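Local coordinates for GAF domain/HD domain protein (Geobacter sulfurreducens, PDB 3EEA) that is of unknown function, with phosphatase activity only tentatively assigned to the full-length protein, whose GAF domain this chain represents, at residues A[26-37]-A[48-56]; A[104-112]-A[124-135]. One frame throughout, in Å; residues are numbered along the deposited sequence.

Contact 1. Residues A[26-37]-A[48-56]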
loop_
_atom_site.group_PDB
_atom_site.type_symbol
_atom_site.label_atom_id
_atom_site.label_comp_id
_atom_site.label_asym_id
_atom_site.label_seq_id
_atom_site.Cartn_x
_atom_site.Cartn_y
_atom_site.Cartn_z
ATOM N N ARG A 26 8.833 0.509 -4.844
ATOM C CA ARG A 26 10.236 0.056 -5.014
ATOM C C ARG A 26 10.636 -1.098 -4.075
ATOM O O ARG A 26 11.516 -1.923 -4.405
ATOM C CB ARG A 26 11.214 1.216 -4.932
ATOM C CG ARG A 26 11.186 1.974 -6.249
ATOM C CD ARG A 26 12.143 3.143 -6.353
ATOM N NE ARG A 26 13.572 2.807 -6.320
ATOM C CZ ARG A 26 14.293 2.357 -7.350
ATOM N NH1 ARG A 26 13.750 2.134 -8.530
ATOM N NH2 ARG A 26 15.580 2.113 -7.191
ATOM N N LYS A 27 10.058 -1.107 -2.891
ATOM C CA LYS A 27 10.274 -2.175 -1.919
ATOM C C LYS A 27 9.539 -3.465 -2.269
ATOM O O LYS A 27 9.980 -4.576 -1.881
ATOM C CB LYS A 27 9.855 -1.705 -0.557
ATOM C CG LYS A 27 10.796 -0.672 0.030
ATOM C CD LYS A 27 10.383 -0.438 1.442
ATOM C CE LYS A 27 11.093 0.734 2.020
ATOM N NZ LYS A 27 10.645 0.795 3.427
ATOM N N LEU A 28 8.427 -3.354 -2.987
ATOM C CA LEU A 28 7.634 -4.543 -3.305
ATOM C C LEU A 28 7.966 -5.173 -4.655
ATOM O O LEU A 28 7.704 -6.347 -4.860
ATOM C CB LEU A 28 6.132 -4.174 -3.309
ATOM C CG LEU A 28 5.590 -3.907 -1.909
ATOM C CD1 LEU A 28 4.167 -3.415 -1.970
ATOM C CD2 LEU A 28 5.786 -5.184 -1.019
ATOM N N VAL A 29 8.476 -4.372 -5.590
ATOM C CA VAL A 29 8.700 -4.827 -6.961
ATOM C C VAL A 29 10.057 -4.323 -7.369
ATOM O O VAL A 29 10.343 -3.149 -7.231
ATOM C CB VAL A 29 7.604 -4.285 -7.930
ATOM C CG1 VAL A 29 7.879 -4.740 -9.398
ATOM C CG2 VAL A 29 6.170 -4.722 -7.508
ATOM N N LYS A 30 10.928 -5.217 -7.838
ATOM C CA LYS A 30 12.278 -4.813 -8.302
ATOM C C LYS A 30 12.144 -3.911 -9.537
ATOM O O LYS A 30 11.516 -4.274 -10.545
ATOM C CB LYS A 30 13.146 -6.048 -8.615
ATOM C CG LYS A 30 13.465 -6.835 -7.357
ATOM C CD LYS A 30 14.316 -8.107 -7.600
ATOM C CE LYS A 30 14.626 -8.850 -6.269
ATOM N NZ LYS A 30 15.435 -10.105 -6.494
ATOM N N THR A 31 12.715 -2.714 -9.445
ATOM C CA THR A 31 12.615 -1.735 -10.518
ATOM C C THR A 31 13.896 -0.899 -10.579
ATOM O O THR A 31 14.578 -0.713 -9.548
ATOM C CB THR A 31 11.413 -0.746 -10.240
ATOM O OG1 THR A 31 11.741 0.119 -9.138
ATOM C CG2 THR A 31 10.178 -1.480 -9.880
ATOM N N ARG A 32 14.246 -0.407 -11.757
ATOM C CA ARG A 32 15.338 0.552 -11.868
ATOM C C ARG A 32 14.897 1.958 -11.421
ATOM O O ARG A 32 15.591 2.672 -10.658
ATOM C CB ARG A 32 15.813 0.538 -13.290
ATOM C CG ARG A 32 16.980 1.436 -13.615
ATOM C CD ARG A 32 17.208 1.408 -15.082
ATOM N NE ARG A 32 18.232 2.364 -15.469
ATOM C CZ ARG A 32 19.543 2.107 -15.422
ATOM N NH1 ARG A 32 19.988 0.935 -14.961
ATOM N NH2 ARG A 32 20.407 3.041 -15.802
ATOM N N TRP A 33 13.751 2.389 -11.920
ATOM C CA TRP A 33 13.211 3.666 -11.502
ATOM C C TRP A 33 11.698 3.734 -11.698
ATOM O O TRP A 33 11.110 2.828 -12.332
ATOM C CB TRP A 33 13.866 4.799 -12.252
ATOM C CG TRP A 33 13.923 4.738 -13.698
ATOM C CD1 TRP A 33 15.081 4.595 -14.450
ATOM C CD2 TRP A 33 12.870 5.042 -14.662
ATOM N NE1 TRP A 33 14.793 4.672 -15.767
ATOM C CE2 TRP A 33 13.455 4.950 -15.946
ATOM C CE3 TRP A 33 11.487 5.281 -14.562
ATOM C CZ2 TRP A 33 12.726 5.135 -17.126
ATOM C CZ3 TRP A 33 10.743 5.467 -15.747
ATOM C CH2 TRP A 33 11.365 5.369 -17.016
ATOM N N ILE A 34 11.122 4.760 -11.080
ATOM C CA ILE A 34 9.701 5.104 -11.091
ATOM C C ILE A 34 9.559 6.596 -11.354
ATOM O O ILE A 34 10.311 7.409 -10.800
ATOM C CB ILE A 34 9.002 4.777 -9.731
ATOM C CG1 ILE A 34 9.324 3.339 -9.344
ATOM C CG2 ILE A 34 7.491 5.097 -9.815
ATOM C CD1 ILE A 34 8.632 2.786 -8.055
ATOM N N ALA A 35 8.663 6.950 -12.265
ATOM C CA ALA A 35 8.420 8.323 -12.641
ATOM C C ALA A 35 6.910 8.594 -12.583
ATOM O O ALA A 35 6.148 7.918 -13.282
ATOM C CB ALA A 35 8.961 8.585 -14.047
ATOM N N VAL A 36 6.486 9.564 -11.764
ATOM C CA VAL A 36 5.094 9.842 -11.541
ATOM C C VAL A 36 4.764 11.190 -12.121
ATOM O O VAL A 36 5.514 12.144 -11.911
ATOM C CB VAL A 36 4.719 9.831 -10.003
ATOM C CG1 VAL A 36 3.185 10.110 -9.846
ATOM C CG2 VAL A 36 5.193 8.535 -9.363
ATOM N N TYR A 37 3.644 11.253 -12.832
ATOM C CA TYR A 37 3.121 12.458 -13.446
ATOM C C TYR A 37 1.659 12.699 -13.082
ATOM O O TYR A 37 0.880 11.738 -12.877
ATOM C CB TYR A 37 3.128 12.290 -14.953
ATOM C CG TYR A 37 4.498 12.206 -15.574
ATOM C CD1 TYR A 37 5.062 13.305 -16.264
ATOM C CD2 TYR A 37 5.246 11.040 -15.480
ATOM C CE1 TYR A 37 6.333 13.218 -16.810
ATOM C CE2 TYR A 37 6.492 10.943 -16.078
ATOM C CZ TYR A 37 7.031 12.024 -16.725
ATOM O OH TYR A 37 8.276 11.902 -17.269
ATOM N N PRO A 48 5.404 16.342 -14.824
ATOM C CA PRO A 48 6.243 15.510 -13.923
ATOM C C PRO A 48 5.988 15.875 -12.476
ATOM O O PRO A 48 5.865 17.071 -12.146
ATOM C CB PRO A 48 7.680 15.793 -14.356
ATOM C CG PRO A 48 7.571 16.852 -15.385
ATOM C CD PRO A 48 6.188 17.138 -15.771
ATOM N N ALA A 49 5.793 14.859 -11.637
ATOM C CA ALA A 49 5.458 15.095 -10.200
ATOM C C ALA A 49 6.639 14.690 -9.314
ATOM O O ALA A 49 7.171 15.500 -8.590
ATOM C CB ALA A 49 4.206 14.332 -9.812
ATOM N N ARG A 50 7.071 13.447 -9.428
ATOM C CA ARG A 50 8.193 12.913 -8.700
ATOM C C ARG A 50 8.790 11.685 -9.368
ATOM O O ARG A 50 8.065 10.834 -9.882
ATOM C CB ARG A 50 7.736 12.533 -7.311
ATOM C CG ARG A 50 8.870 11.974 -6.500
ATOM C CD ARG A 50 8.496 11.943 -5.031
ATOM N NE ARG A 50 8.460 13.292 -4.484
ATOM C CZ ARG A 50 9.452 13.827 -3.785
ATOM N NH1 ARG A 50 10.558 13.125 -3.576
ATOM N NH2 ARG A 50 9.355 15.065 -3.315
ATOM N N SER A 51 10.115 11.576 -9.343
ATOM C CA SER A 51 10.816 10.363 -9.775
ATOM C C SER A 51 11.631 9.797 -8.651
ATOM O O SER A 51 12.053 10.541 -7.765
ATOM C CB SER A 51 11.765 10.694 -10.944
ATOM O OG SER A 51 12.850 11.560 -10.595
ATOM N N THR A 52 11.969 8.519 -8.748
ATOM C CA THR A 52 12.819 7.849 -7.807
ATOM C C THR A 52 13.672 6.873 -8.576
ATOM O O THR A 52 13.175 6.049 -9.361
ATOM C CB THR A 52 11.984 7.060 -6.767
ATOM O OG1 THR A 52 10.835 7.849 -6.392
ATOM C CG2 THR A 52 12.821 6.710 -5.587
ATOM N N GLY A 53 14.976 6.937 -8.331
ATOM C CA GLY A 53 15.929 6.083 -8.991
ATOM C C GLY A 53 16.465 6.463 -10.350
ATOM O O GLY A 53 17.166 5.666 -10.962
ATOM N N LEU A 54 16.125 7.637 -10.883
ATOM C CA LEU A 54 16.648 8.000 -12.197
ATOM C C LEU A 54 18.152 8.285 -12.033
ATOM O O LEU A 54 18.554 8.806 -10.998
ATOM C CB LEU A 54 15.998 9.287 -12.720
ATOM C CG LEU A 54 14.584 9.262 -13.254
ATOM C CD1 LEU A 54 14.095 10.686 -13.582
ATOM C CD2 LEU A 54 14.510 8.349 -14.471
ATOM N N PRO A 55 18.954 7.963 -13.053
ATOM C CA PRO A 55 20.331 8.436 -13.048
ATOM C C PRO A 55 20.338 9.947 -12.968
ATOM O O PRO A 55 19.509 10.595 -13.617
ATOM C CB PRO A 55 20.881 7.969 -14.394
ATOM C CG PRO A 55 20.012 6.924 -14.832
ATOM C CD PRO A 55 18.655 7.197 -14.269
ATOM N N ALA A 56 21.240 10.486 -12.154
ATOM C CA ALA A 56 21.280 11.906 -11.827
ATOM C C ALA A 56 21.282 12.810 -13.067
ATOM O O ALA A 56 20.668 13.898 -13.050
ATOM C CB ALA A 56 22.500 12.212 -10.957
#
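Trp33 spreads its indole under the CD2 methyl of Leu54, which stands 3.6 Å from the centroid of the five-membered ring and 6° off the ring normal, a CH-pi contact over the face. The indole gets there because CG lies between the backbone N and the carbonyl carbon (chi1 51°). With an alanine in place of the indole, Leu54 CD2 would probably lose the face it rests on and a gap would be likely to open beside Pro55. At Gly53 (phi 84°) a CB would be jammed against the preceding carbonyl O and run into Arg32 O, which calls for glycine. At the other end, Tyr37 lays CE1 3.8 Å from Pro48 CB, an obliquely crossed apolar pair.

Between these ends the backbones pair as an antiparallel hairpin, Ile34 N reaching Thr52 O at 3.0 Å. A classic beta bulge at Ala49 and Arg50 shifts the register, and Val36 O takes both N-H groups: Ala49 N at 2.7 Å and Arg50 N at 3.2 Å. The charged end of Arg50 leads away to a salt bridge with Asp15 of helix 14-28. The chemistry implies a division of labour: main-chain bonds fix the strands, while Trp33, Tyr37, Leu54 and Pro55 give a largely apolar lining, to which Arg32 adds a weak hydrogen bond, to a pocket holding a polyether, probably from the crystallisation liquor.

Contact 2. Residues A[104-112]-A[124-135]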
loop_
_atom_site.group_PDB
_atom_site.type_symbol
_atom_site.label_atom_id
_atom_site.label_comp_id
_atom_site.label_asym_id
_atom_site.label_seq_id
_atom_site.Cartn_x
_atom_site.Cartn_y
_atom_site.Cartn_z
ATOM N N LEU A 104 14.802 5.189 -23.716
ATOM C CA LEU A 104 14.244 3.996 -23.043
ATOM C C LEU A 104 14.673 2.675 -23.692
ATOM O O LEU A 104 14.128 1.605 -23.370
ATOM C CB LEU A 104 12.711 4.096 -23.050
ATOM C CG LEU A 104 12.085 5.405 -22.529
ATOM C CD1 LEU A 104 10.550 5.408 -22.732
ATOM C CD2 LEU A 104 12.459 5.590 -21.045
ATOM N N ARG A 105 15.644 2.736 -24.603
ATOM C CA ARG A 105 15.985 1.575 -25.440
ATOM C C ARG A 105 16.443 0.327 -24.646
ATOM O O ARG A 105 16.213 -0.786 -25.081
ATOM C CB ARG A 105 17.066 1.953 -26.461
ATOM C CG ARG A 105 18.485 1.906 -25.906
ATOM C CD ARG A 105 19.443 2.789 -26.667
ATOM N NE ARG A 105 20.718 2.806 -25.970
ATOM C CZ ARG A 105 21.062 3.655 -25.001
ATOM N NH1 ARG A 105 20.232 4.609 -24.570
ATOM N NH2 ARG A 105 22.266 3.550 -24.457
ATOM N N ASN A 106 17.077 0.521 -23.491
ATOM C CA ASN A 106 17.547 -0.606 -22.667
ATOM C C ASN A 106 16.550 -1.092 -21.624
ATOM O O ASN A 106 16.923 -1.892 -20.717
ATOM C CB ASN A 106 18.839 -0.236 -21.922
ATOM C CG ASN A 106 20.068 -0.242 -22.819
ATOM O OD1 ASN A 106 21.071 0.418 -22.502
ATOM N ND2 ASN A 106 20.002 -0.970 -23.932
ATOM N N LEU A 107 15.302 -0.616 -21.720
ATOM C CA LEU A 107 14.337 -0.764 -20.618
ATOM C C LEU A 107 13.035 -1.474 -21.002
ATOM O O LEU A 107 12.621 -1.418 -22.145
ATOM C CB LEU A 107 14.044 0.634 -20.030
ATOM C CG LEU A 107 15.201 1.481 -19.484
ATOM C CD1 LEU A 107 14.757 2.931 -19.128
ATOM C CD2 LEU A 107 15.873 0.900 -18.255
ATOM N N CYS A 108 12.460 -2.217 -20.052
ATOM C CA CYS A 108 11.094 -2.701 -20.112
ATOM C C CYS A 108 10.301 -1.614 -19.352
ATOM O O CYS A 108 10.692 -1.284 -18.227
ATOM C CB CYS A 108 11.002 -4.050 -19.382
ATOM S SG CYS A 108 9.284 -4.578 -19.125
ATOM N N VAL A 109 9.236 -1.059 -19.945
ATOM C CA VAL A 109 8.483 0.059 -19.291
ATOM C C VAL A 109 7.010 -0.259 -19.113
ATOM O O VAL A 109 6.314 -0.649 -20.051
ATOM C CB VAL A 109 8.658 1.413 -19.992
ATOM C CG1 VAL A 109 7.847 2.511 -19.229
ATOM C CG2 VAL A 109 10.169 1.778 -20.145
ATOM N N LEU A 110 6.572 -0.175 -17.860
ATOM C CA LEU A 110 5.208 -0.375 -17.520
ATOM C C LEU A 110 4.575 0.998 -17.249
ATOM O O LEU A 110 5.096 1.763 -16.440
ATOM C CB LEU A 110 5.102 -1.266 -16.308
ATOM C CG LEU A 110 3.738 -1.468 -15.708
ATOM C CD1 LEU A 110 2.845 -2.329 -16.615
ATOM C CD2 LEU A 110 3.876 -2.104 -14.303
ATOM N N ALA A 111 3.472 1.276 -17.925
ATOM C CA ALA A 111 2.721 2.546 -17.799
ATOM C C ALA A 111 1.369 2.263 -17.136
ATOM O O ALA A 111 0.527 1.575 -17.718
ATOM C CB ALA A 111 2.512 3.128 -19.183
ATOM N N VAL A 112 1.164 2.777 -15.935
ATOM C CA VAL A 112 -0.039 2.528 -15.166
ATOM C C VAL A 112 -0.773 3.855 -14.917
ATOM O O VAL A 112 -0.261 4.759 -14.218
ATOM C CB VAL A 112 0.246 1.838 -13.841
ATOM C CG1 VAL A 112 -1.062 1.595 -13.088
ATOM C CG2 VAL A 112 0.987 0.505 -14.079
ATOM N N VAL A 124 1.846 6.490 -13.577
ATOM C CA VAL A 124 3.070 5.984 -12.931
ATOM C C VAL A 124 3.783 5.129 -13.958
ATOM O O VAL A 124 3.202 4.146 -14.472
ATOM C CB VAL A 124 2.742 5.145 -11.679
ATOM C CG1 VAL A 124 4.011 4.565 -11.022
ATOM C CG2 VAL A 124 1.957 5.986 -10.673
ATOM N N PHE A 125 5.023 5.480 -14.269
ATOM C CA PHE A 125 5.850 4.660 -15.142
ATOM C C PHE A 125 6.960 3.975 -14.325
ATOM O O PHE A 125 7.592 4.600 -13.452
ATOM C CB PHE A 125 6.456 5.513 -16.193
ATOM C CG PHE A 125 5.438 6.294 -17.010
ATOM C CD1 PHE A 125 4.805 5.701 -18.080
ATOM C CD2 PHE A 125 5.076 7.594 -16.651
ATOM C CE1 PHE A 125 3.866 6.422 -18.833
ATOM C CE2 PHE A 125 4.142 8.329 -17.394
ATOM C CZ PHE A 125 3.519 7.726 -18.468
ATOM N N MET A 126 7.155 2.702 -14.577
ATOM C CA MET A 126 8.136 1.877 -13.855
ATOM C C MET A 126 8.984 1.209 -14.900
ATOM O O MET A 126 8.471 0.820 -15.933
ATOM C CB MET A 126 7.433 0.851 -12.998
ATOM C CG MET A 126 6.632 1.559 -11.837
ATOM S SD MET A 126 5.778 0.410 -10.782
ATOM C CE MET A 126 7.077 -0.439 -9.992
ATOM N N ALA A 127 10.294 1.141 -14.643
ATOM C CA ALA A 127 11.237 0.643 -15.628
ATOM C C ALA A 127 12.208 -0.316 -14.972
ATOM O O ALA A 127 12.598 -0.122 -13.825
ATOM C CB ALA A 127 12.034 1.825 -16.266
ATOM N N ARG A 128 12.589 -1.320 -15.729
ATOM C CA ARG A 128 13.817 -2.054 -15.457
ATOM C C ARG A 128 14.521 -2.471 -16.755
ATOM O O ARG A 128 13.943 -2.384 -17.864
ATOM C CB ARG A 128 13.612 -3.196 -14.461
ATOM C CG ARG A 128 12.562 -4.055 -14.687
ATOM C CD ARG A 128 12.290 -4.845 -13.394
ATOM N NE ARG A 128 11.579 -6.023 -13.734
ATOM C CZ ARG A 128 10.757 -6.745 -12.973
ATOM N NH1 ARG A 128 10.207 -7.776 -13.557
ATOM N NH2 ARG A 128 10.451 -6.471 -11.721
ATOM N N THR A 129 15.801 -2.850 -16.633
ATOM C CA THR A 129 16.586 -3.117 -17.831
ATOM C C THR A 129 16.050 -4.359 -18.454
ATOM O O THR A 129 15.556 -5.237 -17.744
ATOM C CB THR A 129 18.086 -3.232 -17.532
ATOM O OG1 THR A 129 18.283 -4.157 -16.459
ATOM C CG2 THR A 129 18.624 -1.849 -17.123
ATOM N N ARG A 130 16.127 -4.410 -19.781
ATOM C CA ARG A 130 15.521 -5.460 -20.593
ATOM C C ARG A 130 16.170 -6.842 -20.490
ATOM O O ARG A 130 15.632 -7.798 -21.041
ATOM C CB ARG A 130 15.561 -5.075 -22.076
ATOM C CG ARG A 130 14.708 -3.898 -22.450
ATOM C CD ARG A 130 14.784 -3.652 -23.948
ATOM N NE ARG A 130 14.010 -4.666 -24.666
ATOM C CZ ARG A 130 14.484 -5.541 -25.552
ATOM N NH1 ARG A 130 15.759 -5.569 -25.891
ATOM N NH2 ARG A 130 13.647 -6.406 -26.109
ATOM N N ASP A 131 17.323 -6.940 -19.853
ATOM C CA ASP A 131 17.943 -8.261 -19.606
ATOM C C ASP A 131 17.277 -8.970 -18.405
ATOM O O ASP A 131 17.465 -10.165 -18.216
ATOM C CB ASP A 131 19.466 -8.150 -19.419
ATOM C CG ASP A 131 19.851 -7.138 -18.381
ATOM O OD1 ASP A 131 19.016 -6.267 -18.091
ATOM O OD2 ASP A 131 20.985 -7.178 -17.876
ATOM N N ASN A 132 16.487 -8.228 -17.628
ATOM C CA ASN A 132 15.638 -8.780 -16.574
ATOM C C ASN A 132 14.305 -9.231 -17.133
ATOM O O ASN A 132 13.898 -8.779 -18.190
ATOM C CB ASN A 132 15.369 -7.730 -15.499
ATOM C CG ASN A 132 16.600 -7.400 -14.696
ATOM O OD1 ASN A 132 17.110 -8.244 -13.961
ATOM N ND2 ASN A 132 17.095 -6.173 -14.835
ATOM N N PRO A 133 13.613 -10.142 -16.435
ATOM C CA PRO A 133 12.288 -10.523 -16.938
ATOM C C PRO A 133 11.371 -9.320 -16.922
ATOM O O PRO A 133 11.545 -8.451 -16.060
ATOM C CB PRO A 133 11.794 -11.535 -15.910
ATOM C CG PRO A 133 13.030 -12.016 -15.202
ATOM C CD PRO A 133 13.973 -10.868 -15.202
ATOM N N PRO A 134 10.452 -9.234 -17.888
ATOM C CA PRO A 134 9.448 -8.168 -17.852
ATOM C C PRO A 134 8.587 -8.235 -16.582
ATOM O O PRO A 134 8.528 -9.285 -15.896
ATOM C CB PRO A 134 8.586 -8.422 -19.107
ATOM C CG PRO A 134 8.889 -9.795 -19.529
ATOM C CD PRO A 134 10.224 -10.195 -18.984
ATOM N N PHE A 135 7.927 -7.132 -16.250
ATOM C CA PHE A 135 6.978 -7.160 -15.148
ATOM C C PHE A 135 5.927 -8.250 -15.415
ATOM O O PHE A 135 5.332 -8.295 -16.506
ATOM C CB PHE A 135 6.321 -5.810 -14.946
ATOM C CG PHE A 135 7.291 -4.685 -14.615
ATOM C CD1 PHE A 135 7.761 -4.494 -13.334
ATOM C CD2 PHE A 135 7.739 -3.848 -15.613
ATOM C CE1 PHE A 135 8.632 -3.457 -13.060
ATOM C CE2 PHE A 135 8.628 -2.814 -15.350
ATOM C CZ PHE A 135 9.055 -2.607 -14.074
#
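Cys108 sends its sulfur against the segment that follows the partner strand, where SG lies 3.9 Å from Pro134 CB and 5.0 Å from the centroid of the Phe135 ring, an oblique sulfur-aromatic contact. The thiol reaches out because SG is anti to the backbone N (chi1 169°), and so small a side chain suits a place where the returning chain passes close by. The same ring is sandwiched: NE of Arg128 lies over one face and CD2 of Leu110 over the opposite one, while Leu110 CB touches Phe135 CD2 at 3.8 Å.

Arg128 is held in turn by Pro133 O, which accepts from NH1 at 2.9 Å and lies near the guanidinium plane, though the donor stands above the carbonyl plane. Lys30 O and Glu139 bind the group from elsewhere in the chain, so a long, many-handed arginine fits this buried place, its charge probably balanced by the carboxylate.

On the other side of the sheet Ala111 CB meets CE1 of Phe125 at 3.6 Å; so small a side chain probably leaves the ring room to meet Tyr37, and Phe125 also lines the polyether pocket. Val109 CG2 and Ala127 CB pair 4.3 Å apart, small side chains on the face where Ala127 also meets Trp33.

Just past the strand ends, Arg130 N extends the pairing with a bond to Asn106 O at 2.8 Å. The aliphatic part of Arg130 runs across the Arg105-Leu107 backbone, and its NE goes on to Thr88 O.

Regular antiparallel pairing from Cys108-Arg128 to Val112-Val124 makes this a beta hairpin. It supplies two adjacent central strands of the antiparallel GAF sheet, with Leu110, Val112 and Met126 packed on helix 137-158 and Leu107 and Phe125 turned to the ligand pocket.

Both contacts are antiparallel hairpins of one sheet, joined where strands 33-39 and 119-129 run side by side: Arg32 N probably bonds to Ala127 O, and Thr31 packs on Met126. Contact 1 includes the outermost strand 46-52 of this chain and is only partly buried, with a bulge in its pairing and a glycine at its turn away. Contact 2 is the more buried, flanked by strands on both sides, and its pairing is regular with mostly aliphatic residues. Both contribute to the polyether pocket on one side of the sheet, while on the other contact 1 packs on helix 14-28 and contact 2 on helix 137-158.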